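Local coordinates for protein pullulanase (Bacillus acidopullulyticus, PDB 2WAN) that hydrolyses the alpha-1,6-glucosidic linkages of pullulan and, as a starch-debranching enzyme, probably those of related branched glucans, at residues N685-G689 against G698-G702; V707-K711 against T849-A853; N712-G716 against T769-V773; Q837-T843 against E855-N861; V870-K876 against V911-L917. All coordinates share one frame; numbering follows the deposited sequence. Where two conformers were deposited one is given.

Overall arrangement
The five contacts form a worked example of how a (beta/alpha)8 barrel is joined to a C-terminal beta-sandwich domain. Contacts 1 and 3 belong to the barrel, where they finish helices 681-688 and 707-714; contact 2, its centre about 11 Å from that of contact 1, lays the second of these helices on the beta domain. Contacts 4 and 5 are internal to that domain, their centres about 22 Å apart. Phe-699 of contact 1 touches Ile-710 of contact 2 and Pro-874 of contact 5, while Leu-842 of contact 4 packs on Val-714 and Ile-715 of contact 3. From contact 5, Tyr-872 bonds through OH to Thr-769 OG1 (2.6 Å) of contact 3.

Contact 1 of 5, residues N685-G689 against G698-G702; sequences NGLDG and GFATG
Helix 681-688, which follows the sixth strand of the catalytic (beta/alpha)8 barrel, is finished at its C-terminal end by the turn 698-702, and the join is made mostly by backbone. Two carbonyls of the last helical turn find donors in the turn: Phe-699 N reaches Gly-686 O at 2.8 Å, nearly straight at 171°, and Ala-700 N reaches Leu-687 O at 3.0 Å. Because Gly-698 carries no beta carbon, its CA can come within 3.8 Å of Asp-688 CA. Past the helix, Gly-689 leaves helical geometry with a positive phi.

The turn is itself braced by Thr-701, whose OG1 accepts the N-H of Gly-698 at 2.9 Å in an almost linear bond. Thr-701 OG1 also lies 2.6 Å from a water oxygen, and this water donates to Asp-688 O, so one ordered water joins the backbone at Asp-688 to the Thr-701 side chain. Phe-699 CB rests 3.3 Å from Gly-686 O, beside the bond made by its own N; its CG stands anti to the backbone N (chi1 -177°), which carries the ring off toward Ile-710 and Pro-874. On the apolar side, Leu-687 CD2 approaches that ring obliquely, while its side chain also packs on Val-766 and Val-767 of helix 753-769. The arrangement is that of a helix C-terminus whose last carbonyls are taken up by the N-H groups of a later turn, within the helical layer of an alpha-amylase-type barrel.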
# COMPACT_ATOMS: atom_id res chain seq x y z
N ASN A 685 -10.18 -14.87 -5.68
CA ASN A 685 -9.85 -16.30 -5.77
C ASN A 685 -11.10 -17.16 -5.80
O ASN A 685 -11.15 -18.17 -6.52
CB ASN A 685 -8.95 -16.73 -4.61
CG ASN A 685 -7.50 -16.25 -4.76
OD1 ASN A 685 -6.98 -16.07 -5.86
ND2 ASN A 685 -6.85 -16.08 -3.63
N GLY A 686 -12.12 -16.75 -5.06
CA GLY A 686 -13.39 -17.46 -5.07
C GLY A 686 -14.09 -17.45 -6.42
O GLY A 686 -14.75 -18.43 -6.78
N LEU A 687 -13.94 -16.35 -7.17
CA LEU A 687 -14.58 -16.22 -8.46
C LEU A 687 -13.95 -17.01 -9.59
O LEU A 687 -14.67 -17.58 -10.42
CB LEU A 687 -14.75 -14.74 -8.87
CG LEU A 687 -15.86 -14.03 -8.08
CD1 LEU A 687 -15.69 -12.50 -8.19
CD2 LEU A 687 -17.25 -14.47 -8.59
N ASP A 688 -12.62 -17.02 -9.67
CA ASP A 688 -11.98 -17.66 -10.83
C ASP A 688 -10.80 -18.59 -10.54
O ASP A 688 -10.13 -19.04 -11.46
CB ASP A 688 -11.63 -16.61 -11.91
CG ASP A 688 -10.47 -15.74 -11.53
OD1 ASP A 688 -10.02 -15.80 -10.37
OD2 ASP A 688 -9.99 -14.98 -12.41
N GLY A 689 -10.59 -18.90 -9.26
CA GLY A 689 -9.55 -19.85 -8.85
C GLY A 689 -8.31 -19.17 -8.29
O GLY A 689 -8.09 -17.99 -8.54
N GLY A 698 -12.96 -21.39 -10.59
CA GLY A 698 -13.61 -20.84 -9.40
C GLY A 698 -15.12 -20.92 -9.57
O GLY A 698 -15.63 -21.62 -10.46
N PHE A 699 -15.84 -20.18 -8.74
CA PHE A 699 -17.31 -20.16 -8.76
C PHE A 699 -17.89 -19.89 -10.16
O PHE A 699 -18.83 -20.55 -10.59
CB PHE A 699 -17.82 -19.10 -7.76
CG PHE A 699 -19.32 -19.05 -7.66
CD1 PHE A 699 -20.02 -20.05 -7.01
CD2 PHE A 699 -20.04 -17.97 -8.21
CE1 PHE A 699 -21.41 -20.01 -6.91
CE2 PHE A 699 -21.43 -17.90 -8.10
CZ PHE A 699 -22.11 -18.93 -7.45
N ALA A 700 -17.33 -18.90 -10.86
CA ALA A 700 -17.91 -18.52 -12.15
C ALA A 700 -17.63 -19.54 -13.26
O ALA A 700 -18.34 -19.55 -14.27
CB ALA A 700 -17.41 -17.12 -12.58
N THR A 701 -16.61 -20.38 -13.05
CA THR A 701 -16.04 -21.20 -14.15
C THR A 701 -16.00 -22.71 -13.89
O THR A 701 -15.39 -23.47 -14.67
CB THR A 701 -14.62 -20.73 -14.50
OG1 THR A 701 -13.82 -20.68 -13.31
CG2 THR A 701 -14.67 -19.35 -15.18
N GLY A 702 -16.67 -23.15 -12.83
CA GLY A 702 -16.92 -24.58 -12.68
C GLY A 702 -16.51 -25.24 -11.38
O GLY A 702 -16.91 -26.38 -11.13
O HOH W 1 -11.44 -19.65 -13.77

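Contact 2 of 5, residues V707-K711 against T849-A853; sequences VDVIK and TNTVA. With SO4 (sulfate ion), chain M.
Val-852 and Val-707 meet where a helix of the catalytic barrel, 707-714, lies against strand 852-856 of the C-terminal all-beta domain. Here the packing is tight and wholly apolar: Val-852 CG2 sits 3.9 Å from Val-707 CG1 and 4.1 Å from Ile-710 CG2, so that one methyl of the strand serves two residues a helical turn apart. The two valines pass flank to flank, each running counter to the other. With chi1 at 172°, CG1 of Val-852 is anti to the backbone N and turns to Lys-711, while CG2, beside that N, turns to Val-707 and Ile-710. Phe-699 packs on both Val-852 and Ile-710 from the neighbouring loop.

Away from this patch the contact thins. Lys-711 adds just its aliphatic part, CG lying 4.2 Å from Val-852 CG1; the chain then bends at chi3 (80°), and its ammonium end makes a cation-pi contact with Phe-844. At the other margin, Val-707 CG2 faces Asn-850 OD1, with no hydrogen bond between helix and strand segment. A sulfate, probably from the crystallisation liquor, occupies this more open side, its O3 3.5 Å from Val-707 CG1. It is held by Asn-850 N, which donates to sulfate O1 at 2.7 Å with an N-H...O angle of 151°.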
# COMPACT_ATOMS: atom_id res chain seq x y z
N VAL A 707 -19.08 -21.67 -2.69
CA VAL A 707 -20.32 -20.99 -2.28
C VAL A 707 -20.13 -20.12 -1.02
O VAL A 707 -20.53 -18.95 -1.00
CB VAL A 707 -21.49 -22.00 -2.08
CG1 VAL A 707 -22.67 -21.36 -1.35
CG2 VAL A 707 -21.92 -22.57 -3.42
N ASP A 708 -19.50 -20.66 0.02
CA ASP A 708 -19.31 -19.89 1.26
C ASP A 708 -18.41 -18.67 1.05
O ASP A 708 -18.66 -17.62 1.65
CB ASP A 708 -18.75 -20.76 2.39
CG ASP A 708 -19.76 -21.78 2.89
OD1 ASP A 708 -20.98 -21.54 2.79
OD2 ASP A 708 -19.31 -22.83 3.39
N VAL A 709 -17.37 -18.83 0.24
CA VAL A 709 -16.49 -17.70 -0.09
C VAL A 709 -17.31 -16.60 -0.78
O VAL A 709 -17.22 -15.41 -0.45
CB VAL A 709 -15.31 -18.16 -0.98
CG1 VAL A 709 -14.62 -16.98 -1.63
CG2 VAL A 709 -14.29 -18.94 -0.14
N ILE A 710 -18.14 -17.01 -1.73
CA ILE A 710 -18.97 -16.03 -2.46
C ILE A 710 -19.99 -15.36 -1.55
O ILE A 710 -20.21 -14.14 -1.64
CB ILE A 710 -19.67 -16.69 -3.69
CG1 ILE A 710 -18.62 -17.20 -4.71
CG2 ILE A 710 -20.65 -15.72 -4.36
CD1 ILE A 710 -17.58 -16.16 -5.20
N LYS A 711 -20.64 -16.14 -0.68
CA LYS A 711 -21.56 -15.54 0.29
C LYS A 711 -20.86 -14.48 1.14
O LYS A 711 -21.42 -13.41 1.40
CB LYS A 711 -22.18 -16.63 1.17
CG LYS A 711 -23.22 -17.47 0.41
CD LYS A 711 -23.67 -18.68 1.22
CE LYS A 711 -24.71 -18.34 2.26
NZ LYS A 711 -25.42 -19.60 2.66
N THR A 849 -27.81 -26.86 -5.07
CA THR A 849 -26.38 -27.03 -4.94
C THR A 849 -25.58 -26.15 -5.90
O THR A 849 -25.89 -26.06 -7.09
CB THR A 849 -26.00 -28.50 -5.20
OG1 THR A 849 -26.76 -29.31 -4.29
CG2 THR A 849 -24.51 -28.73 -4.95
N ASN A 850 -24.55 -25.51 -5.35
CA ASN A 850 -23.65 -24.68 -6.12
C ASN A 850 -24.35 -23.48 -6.76
O ASN A 850 -24.07 -23.13 -7.90
CB ASN A 850 -22.84 -25.46 -7.16
CG ASN A 850 -21.59 -24.73 -7.57
OD1 ASN A 850 -20.95 -24.09 -6.74
ND2 ASN A 850 -21.26 -24.76 -8.86
N THR A 851 -25.29 -22.89 -6.04
CA THR A 851 -25.88 -21.62 -6.47
C THR A 851 -25.94 -20.74 -5.23
O THR A 851 -25.88 -21.25 -4.11
CB THR A 851 -27.32 -21.77 -7.06
OG1 THR A 851 -28.21 -22.24 -6.04
CG2 THR A 851 -27.34 -22.73 -8.28
N VAL A 852 -25.99 -19.42 -5.45
CA VAL A 852 -26.10 -18.44 -4.37
C VAL A 852 -27.28 -17.54 -4.69
O VAL A 852 -27.34 -16.93 -5.78
CB VAL A 852 -24.80 -17.59 -4.22
CG1 VAL A 852 -25.00 -16.45 -3.22
CG2 VAL A 852 -23.65 -18.46 -3.75
N ALA A 853 -28.23 -17.44 -3.76
CA ALA A 853 -29.42 -16.59 -3.92
C ALA A 853 -29.64 -15.77 -2.68
O ALA A 853 -29.54 -16.29 -1.57
CB ALA A 853 -30.65 -17.44 -4.19
S SO4 M . -23.62 -25.69 -1.79
O1 SO4 M . -24.58 -25.02 -2.66
O2 SO4 M . -22.44 -26.09 -2.56
O3 SO4 M . -23.21 -24.78 -0.71
O4 SO4 M . -24.25 -26.86 -1.20

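Contact 3 of 5, residues N712-G716 against T769-V773; sequences NGVIG and TSQGV
Gln-771 folds its CB and CG over the carbonyl oxygen of Val-714, each carbon 3.3 Å from Val-714 O, just where helix 707-714 ends in a Schellman motif. Gly-716 is the C-prime residue of that motif: Gly-716 N bonds to Gly-713 O (3.1 Å), and the positive phi of Gly-716 turns the chain back so that Ser-717 N reaches Asn-712 O. Val-714 O instead looks outward to the neighbouring segment and accepts Gln-771 N at 2.9 Å, the donor tilted 28° from the carbonyl plane. Backbone bond and aliphatic cover thus come from the same residue.

The bend at chi2 of Gln-771 (-65°) takes its amide away from the helix end, to where OE1 accepts Met-832 N and NE2 donates to Ala-829 O. With both ends held, the rotation of the amide is settled. Ser-770 approaches from beside Val-714, OG lying 3.8 Å from Val-714 CG2, but the bond of its hydroxyl is made elsewhere, to Val-766 O in helix 753-769.

From here the chain runs into strand 773-777, the eighth of the catalytic barrel, so the contact ties the loop entering that strand to a helix preceding the seventh. A second backbone touch lies two residues beyond Val-714: Gly-716 CA makes a CA-H...O contact to Gln-771 O at 3.2 Å.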
# COMPACT_ATOMS: atom_id res chain seq x y z
N ASN A 712 -19.65 -14.78 1.60
CA ASN A 712 -18.91 -13.82 2.41
C ASN A 712 -18.56 -12.54 1.65
O ASN A 712 -18.57 -11.46 2.23
CB ASN A 712 -17.66 -14.47 3.00
CG ASN A 712 -17.94 -15.15 4.30
OD1 ASN A 712 -18.11 -14.50 5.33
ND2 ASN A 712 -18.00 -16.48 4.28
N GLY A 713 -18.28 -12.68 0.35
CA GLY A 713 -18.08 -11.51 -0.52
C GLY A 713 -19.36 -10.72 -0.79
O GLY A 713 -19.34 -9.49 -0.85
N VAL A 714 -20.49 -11.42 -0.96
CA VAL A 714 -21.79 -10.77 -1.22
C VAL A 714 -22.15 -9.79 -0.08
O VAL A 714 -22.67 -8.71 -0.32
CB VAL A 714 -22.94 -11.82 -1.43
CG1 VAL A 714 -24.30 -11.19 -1.17
CG2 VAL A 714 -22.88 -12.44 -2.83
N ILE A 715 -21.85 -10.17 1.16
CA ILE A 715 -22.21 -9.32 2.29
C ILE A 715 -21.15 -8.25 2.62
O ILE A 715 -21.14 -7.69 3.72
CB ILE A 715 -22.60 -10.14 3.57
CG1 ILE A 715 -21.42 -10.95 4.10
CG2 ILE A 715 -23.80 -11.05 3.27
CD1 ILE A 715 -21.73 -11.58 5.49
N GLY A 716 -20.28 -7.94 1.65
CA GLY A 716 -19.28 -6.89 1.81
C GLY A 716 -18.22 -7.24 2.83
O GLY A 716 -17.68 -6.34 3.47
N THR A 769 -22.99 -6.83 -8.08
CA THR A 769 -24.20 -6.98 -7.25
C THR A 769 -23.92 -7.29 -5.78
O THR A 769 -24.87 -7.44 -4.99
CB THR A 769 -25.21 -8.01 -7.83
OG1 THR A 769 -24.55 -9.27 -8.05
CG2 THR A 769 -25.79 -7.50 -9.15
N SER A 770 -22.63 -7.38 -5.43
CA SER A 770 -22.19 -7.63 -4.04
C SER A 770 -22.12 -6.31 -3.27
O SER A 770 -21.80 -5.25 -3.84
CB SER A 770 -20.81 -8.28 -4.03
OG SER A 770 -20.90 -9.64 -4.46
N GLN A 771 -22.40 -6.37 -1.97
CA GLN A 771 -22.11 -5.21 -1.10
C GLN A 771 -20.60 -4.95 -1.09
O GLN A 771 -19.80 -5.88 -1.16
CB GLN A 771 -22.60 -5.46 0.33
CG GLN A 771 -24.09 -5.84 0.43
CD GLN A 771 -25.02 -4.71 -0.02
OE1 GLN A 771 -24.81 -3.55 0.32
NE2 GLN A 771 -26.04 -5.06 -0.80
N GLY A 772 -20.21 -3.67 -1.00
CA GLY A 772 -18.80 -3.31 -1.08
C GLY A 772 -18.52 -2.35 -2.23
O GLY A 772 -19.44 -1.70 -2.76
N VAL A 773 -17.24 -2.24 -2.58
CA VAL A 773 -16.82 -1.32 -3.64
C VAL A 773 -16.42 -2.07 -4.91
O VAL A 773 -15.37 -2.70 -4.94
CB VAL A 773 -15.63 -0.42 -3.20
CG1 VAL A 773 -15.36 0.65 -4.29
CG2 VAL A 773 -15.92 0.24 -1.83

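Contact 4 of 5, residues Q837-T843 against E855-N861; sequences QIKQNLT and ELKNYAN. With SO4 (sulfate ion), chain L.
Four side-chain amides, of Gln-837, Asn-841, Asn-858 and Asn-861, shape this contact. Over one face of the Asn-841 amide lie Ala-860 CB, 3.6 Å from Asn-841 ND2, and the carbonyl oxygen of Lys-857. At its ends, Asn-841 OD1 accepts Asn-858 ND2 at 2.9 Å in a nearly straight bond, with the two planes turned 65° apart, while Asn-841 ND2 donates to sulfate O3. Gln-837 and Asn-861 stand almost perpendicular, planes 87° apart: Asn-861 OD1 lies in the amide plane of Gln-837, 3.2 Å from Gln-837 NE2, but that donor sits 42° above the Asn-861 carbonyl plane. Gln-837 NE2 also bonds sulfate O2 and Asn-861 N bonds O3 (2.8 Å), so three N-H groups grip an ion probably taken from the crystallisation liquor. Thr-833 N and Pro-828 O hold the other ends of Gln-837 and Asn-861.

Lys-857 bends at chi3, bringing NZ to a weak bond with Thr-843 OG1 (2.9 Å) and to a water shared with Asn-858 ND2. Its own N reaches Asn-841 O at 2.8 Å, extending the antiparallel hairpin in which Thr-843 and Glu-855 form a hydrogen-bonded pair. Leu-842 CD1 and Leu-856 CD2 touch at 3.7 Å, side by side. Thus helix 835-841 runs directly into a hairpin whose leucines look toward helix 707-714 and the loop before strand 773-777, while strand 868-873 continues the sheet beyond strand 852-856.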
# COMPACT_ATOMS: atom_id res chain seq x y z
N GLN A 837 -26.91 -2.38 8.58
CA GLN A 837 -27.87 -2.36 7.49
C GLN A 837 -27.87 -3.69 6.76
O GLN A 837 -28.93 -4.20 6.43
CB GLN A 837 -27.54 -1.30 6.43
CG GLN A 837 -28.14 0.05 6.64
CD GLN A 837 -27.87 0.94 5.44
OE1 GLN A 837 -26.76 0.94 4.90
NE2 GLN A 837 -28.88 1.67 5.01
N ILE A 838 -26.68 -4.22 6.46
CA ILE A 838 -26.59 -5.49 5.71
C ILE A 838 -27.21 -6.65 6.52
O ILE A 838 -27.98 -7.46 6.00
CB ILE A 838 -25.14 -5.80 5.28
CG1 ILE A 838 -24.62 -4.71 4.32
CG2 ILE A 838 -25.04 -7.20 4.66
CD1 ILE A 838 -23.09 -4.73 4.06
N LYS A 839 -26.89 -6.72 7.82
CA LYS A 839 -27.45 -7.77 8.66
C LYS A 839 -28.98 -7.64 8.76
O LYS A 839 -29.70 -8.63 8.83
CB LYS A 839 -26.80 -7.75 10.05
CG LYS A 839 -25.32 -8.12 10.03
CD LYS A 839 -24.64 -7.71 11.33
CE LYS A 839 -23.12 -7.70 11.19
NZ LYS A 839 -22.52 -9.05 11.33
N GLN A 840 -29.47 -6.40 8.75
CA GLN A 840 -30.90 -6.15 8.83
C GLN A 840 -31.64 -6.52 7.54
O GLN A 840 -32.75 -7.07 7.58
CB GLN A 840 -31.17 -4.68 9.19
CG GLN A 840 -32.65 -4.27 9.19
CD GLN A 840 -32.84 -2.76 9.09
OE1 GLN A 840 -32.13 -1.98 9.71
NE2 GLN A 840 -33.83 -2.34 8.28
N ASN A 841 -31.02 -6.22 6.39
CA ASN A 841 -31.77 -6.21 5.12
C ASN A 841 -31.44 -7.32 4.13
O ASN A 841 -32.20 -7.55 3.19
CB ASN A 841 -31.59 -4.87 4.38
CG ASN A 841 -32.17 -3.69 5.12
OD1 ASN A 841 -33.19 -3.81 5.82
ND2 ASN A 841 -31.54 -2.53 4.94
N LEU A 842 -30.31 -7.99 4.32
CA LEU A 842 -29.89 -9.03 3.36
C LEU A 842 -30.03 -10.42 3.99
O LEU A 842 -29.48 -10.69 5.06
CB LEU A 842 -28.45 -8.78 2.86
CG LEU A 842 -27.88 -9.66 1.72
CD1 LEU A 842 -26.66 -8.98 1.06
CD2 LEU A 842 -27.48 -11.07 2.18
N THR A 843 -30.76 -11.28 3.29
CA THR A 843 -30.96 -12.66 3.72
C THR A 843 -30.63 -13.61 2.55
O THR A 843 -31.09 -13.38 1.44
CB THR A 843 -32.44 -12.86 4.16
OG1 THR A 843 -32.77 -11.90 5.19
CG2 THR A 843 -32.68 -14.28 4.69
N GLU A 855 -31.81 -12.02 -0.90
CA GLU A 855 -32.87 -11.03 -0.99
C GLU A 855 -32.46 -9.79 -0.21
O GLU A 855 -31.95 -9.89 0.92
CB GLU A 855 -34.18 -11.60 -0.43
CG GLU A 855 -35.38 -10.67 -0.64
CD GLU A 855 -36.68 -11.23 -0.05
OE1 GLU A 855 -36.64 -12.27 0.66
OE2 GLU A 855 -37.74 -10.64 -0.30
N LEU A 856 -32.67 -8.63 -0.84
CA LEU A 856 -32.43 -7.31 -0.25
C LEU A 856 -33.81 -6.78 0.08
O LEU A 856 -34.62 -6.49 -0.82
CB LEU A 856 -31.69 -6.39 -1.25
CG LEU A 856 -30.37 -6.96 -1.81
CD1 LEU A 856 -29.74 -6.05 -2.86
CD2 LEU A 856 -29.36 -7.23 -0.68
N LYS A 857 -34.12 -6.69 1.38
CA LYS A 857 -35.48 -6.40 1.82
C LYS A 857 -35.66 -4.99 2.35
O LYS A 857 -34.69 -4.32 2.66
CB LYS A 857 -35.89 -7.36 2.94
CG LYS A 857 -35.77 -8.84 2.56
CD LYS A 857 -35.81 -9.72 3.82
CE LYS A 857 -34.57 -9.46 4.68
NZ LYS A 857 -34.69 -9.89 6.10
N ASN A 858 -36.92 -4.59 2.48
CA ASN A 858 -37.29 -3.42 3.30
C ASN A 858 -36.90 -2.10 2.61
O ASN A 858 -36.52 -1.17 3.30
CB ASN A 858 -36.59 -3.44 4.70
CG ASN A 858 -36.79 -4.75 5.48
OD1 ASN A 858 -37.92 -5.28 5.57
ND2 ASN A 858 -35.68 -5.27 6.10
N TYR A 859 -36.99 -2.03 1.28
CA TYR A 859 -36.50 -0.84 0.54
C TYR A 859 -35.09 -0.48 1.02
O TYR A 859 -34.83 0.67 1.42
CB TYR A 859 -37.42 0.38 0.75
CG TYR A 859 -38.87 0.14 0.39
CD1 TYR A 859 -39.26 0.13 -0.94
CD2 TYR A 859 -39.84 -0.04 1.39
CE1 TYR A 859 -40.58 -0.11 -1.29
CE2 TYR A 859 -41.17 -0.28 1.05
CZ TYR A 859 -41.54 -0.30 -0.29
OH TYR A 859 -42.84 -0.51 -0.66
N ALA A 860 -34.18 -1.45 0.98
CA ALA A 860 -32.88 -1.33 1.65
C ALA A 860 -32.12 -0.07 1.25
O ALA A 860 -32.00 0.23 0.05
CB ALA A 860 -32.03 -2.58 1.39
N ASN A 861 -31.65 0.69 2.24
CA ASN A 861 -30.86 1.91 1.95
C ASN A 861 -31.59 2.89 1.00
O ASN A 861 -30.96 3.52 0.13
CB ASN A 861 -29.49 1.50 1.38
CG ASN A 861 -28.45 2.63 1.44
OD1 ASN A 861 -28.44 3.44 2.37
ND2 ASN A 861 -27.55 2.65 0.45
S SO4 L . -32.52 1.33 5.82
O1 SO4 L . -32.84 2.50 4.99
O2 SO4 L . -31.47 1.69 6.77
O3 SO4 L . -32.09 0.24 4.96
O4 SO4 L . -33.70 0.90 6.57
O HOH W 2 -36.06 -7.83 7.26

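Contact 5 of 5, residues V870-K876 against V911-L917; sequences VMYNPNK and VPAISTL
Asn-873 ND2 reaches Pro-912 O at 3.1 Å, at the end of an antiparallel pairing in the C-terminal beta domain. The Asn-873 CG is anti to the backbone N (chi1 178°), which brings ND2 to that oxygen from well above the carbonyl plane; Ser-915 OG takes the same Pro-912 O at 2.7 Å from the opposite face. Asn-873 OD1 accepts Asn-875 N at 3.1 Å, closing an Asx turn, and also Asn-875 ND2.

Around this lies the strand pairing. Met-871 and Leu-917 form a hydrogen-bonded pair, as do Asn-873 and Ser-915, with Asn-873 N 2.8 Å from Ser-915 O. Beyond Ser-915 the register slips: Ile-914 and Ser-915 both face Asn-873, a G1 beta bulge in which Ile-914 takes a positive phi, and Ile-914 N then bonds Asn-875 O at 3.0 Å. On the face of Asn-873, Met-871 SD meets Val-911 CG2 at 3.7 Å. On the other, the ring of Tyr-872 presents its edge to Thr-916, CD1 3.7 Å from Thr-916 OG1.

Farther out, Asn-875 ND2 also donates to Asn-850 O, and Lys-876 forms a salt bridge with Asp-751. With OD1 accepting two donors and ND2 donating to carbonyls, Thr-877 O among them, the Asn-873 amide can satisfy its neighbours in one rotation alone, and both turning segments are pinned through it.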
# COMPACT_ATOMS: atom_id res chain seq x y z
N VAL A 870 -31.51 -11.67 -6.02
CA VAL A 870 -30.44 -11.96 -6.98
C VAL A 870 -30.07 -13.44 -6.80
O VAL A 870 -29.92 -13.91 -5.68
CB VAL A 870 -29.17 -11.11 -6.70
CG1 VAL A 870 -27.99 -11.51 -7.60
CG2 VAL A 870 -29.47 -9.61 -6.86
N MET A 871 -29.89 -14.17 -7.91
CA MET A 871 -29.36 -15.54 -7.85
C MET A 871 -28.29 -15.76 -8.93
O MET A 871 -28.54 -15.48 -10.11
CB MET A 871 -30.48 -16.58 -8.02
CG MET A 871 -29.94 -18.02 -8.04
SD MET A 871 -31.32 -19.16 -7.92
CE MET A 871 -30.55 -20.64 -8.60
N TYR A 872 -27.13 -16.26 -8.50
CA TYR A 872 -26.05 -16.63 -9.41
C TYR A 872 -26.15 -18.12 -9.68
O TYR A 872 -26.14 -18.91 -8.74
CB TYR A 872 -24.67 -16.33 -8.80
CG TYR A 872 -24.51 -14.96 -8.18
CD1 TYR A 872 -24.76 -13.80 -8.90
CD2 TYR A 872 -24.07 -14.84 -6.87
CE1 TYR A 872 -24.60 -12.53 -8.31
CE2 TYR A 872 -23.91 -13.59 -6.27
CZ TYR A 872 -24.18 -12.45 -6.99
OH TYR A 872 -24.01 -11.23 -6.39
N ASN A 873 -26.25 -18.48 -10.95
CA ASN A 873 -26.23 -19.90 -11.38
C ASN A 873 -25.05 -20.20 -12.30
O ASN A 873 -25.18 -20.02 -13.52
CB ASN A 873 -27.53 -20.29 -12.08
CG ASN A 873 -27.48 -21.74 -12.55
OD1 ASN A 873 -26.75 -22.54 -11.97
ND2 ASN A 873 -28.21 -22.07 -13.60
N PRO A 874 -23.93 -20.68 -11.74
CA PRO A 874 -22.74 -20.99 -12.56
C PRO A 874 -22.82 -22.33 -13.28
O PRO A 874 -21.94 -22.63 -14.10
CB PRO A 874 -21.62 -21.05 -11.52
CG PRO A 874 -22.30 -21.47 -10.26
CD PRO A 874 -23.64 -20.80 -10.30
N ASN A 875 -23.84 -23.11 -12.98
CA ASN A 875 -23.95 -24.47 -13.51
C ASN A 875 -24.38 -24.52 -14.96
O ASN A 875 -24.99 -23.59 -15.49
CB ASN A 875 -24.90 -25.26 -12.62
CG ASN A 875 -24.47 -25.25 -11.19
OD1 ASN A 875 -23.43 -25.82 -10.84
ND2 ASN A 875 -25.23 -24.55 -10.35
N LYS A 876 -24.06 -25.64 -15.62
CA LYS A 876 -24.36 -25.79 -17.03
C LYS A 876 -25.80 -26.19 -17.35
O LYS A 876 -26.17 -26.30 -18.52
CB LYS A 876 -23.34 -26.75 -17.67
CG LYS A 876 -22.06 -26.02 -18.04
CD LYS A 876 -21.04 -26.95 -18.63
CE LYS A 876 -19.77 -26.20 -18.98
NZ LYS A 876 -18.71 -27.16 -19.41
N VAL A 911 -33.80 -20.31 -13.51
CA VAL A 911 -32.66 -19.47 -13.82
C VAL A 911 -31.82 -20.17 -14.87
O VAL A 911 -31.28 -21.25 -14.60
CB VAL A 911 -31.76 -19.25 -12.57
CG1 VAL A 911 -30.58 -18.35 -12.93
CG2 VAL A 911 -32.58 -18.67 -11.38
N PRO A 912 -31.67 -19.55 -16.07
CA PRO A 912 -30.87 -20.22 -17.11
C PRO A 912 -29.43 -20.56 -16.71
O PRO A 912 -28.86 -19.94 -15.78
CB PRO A 912 -30.85 -19.21 -18.27
CG PRO A 912 -32.02 -18.33 -18.06
CD PRO A 912 -32.27 -18.30 -16.56
N ALA A 913 -28.86 -21.54 -17.40
CA ALA A 913 -27.47 -21.96 -17.20
C ALA A 913 -26.51 -20.77 -17.29
O ALA A 913 -26.72 -19.85 -18.09
CB ALA A 913 -27.10 -22.99 -18.25
N ILE A 914 -25.47 -20.81 -16.45
CA ILE A 914 -24.40 -19.78 -16.39
C ILE A 914 -24.95 -18.36 -16.52
O ILE A 914 -24.67 -17.64 -17.48
CB ILE A 914 -23.27 -20.01 -17.44
CG1 ILE A 914 -23.05 -21.51 -17.67
CG2 ILE A 914 -21.97 -19.33 -17.00
CD1 ILE A 914 -21.88 -21.81 -18.61
N SER A 915 -25.78 -17.97 -15.55
CA SER A 915 -26.38 -16.64 -15.60
C SER A 915 -26.75 -16.12 -14.22
O SER A 915 -26.65 -16.83 -13.21
CB SER A 915 -27.64 -16.67 -16.48
OG SER A 915 -28.71 -17.28 -15.78
N THR A 916 -27.18 -14.86 -14.21
CA THR A 916 -27.66 -14.22 -12.99
C THR A 916 -29.12 -13.84 -13.17
O THR A 916 -29.50 -13.26 -14.20
CB THR A 916 -26.81 -12.95 -12.67
OG1 THR A 916 -25.45 -13.34 -12.47
CG2 THR A 916 -27.34 -12.25 -11.38
N LEU A 917 -29.94 -14.22 -12.19
CA LEU A 917 -31.37 -13.87 -12.17
C LEU A 917 -31.52 -12.67 -11.25
O LEU A 917 -30.93 -12.64 -10.18
CB LEU A 917 -32.19 -15.03 -11.59
CG LEU A 917 -33.68 -14.76 -11.33
CD1 LEU A 917 -34.48 -14.89 -12.63
CD2 LEU A 917 -34.23 -15.69 -10.24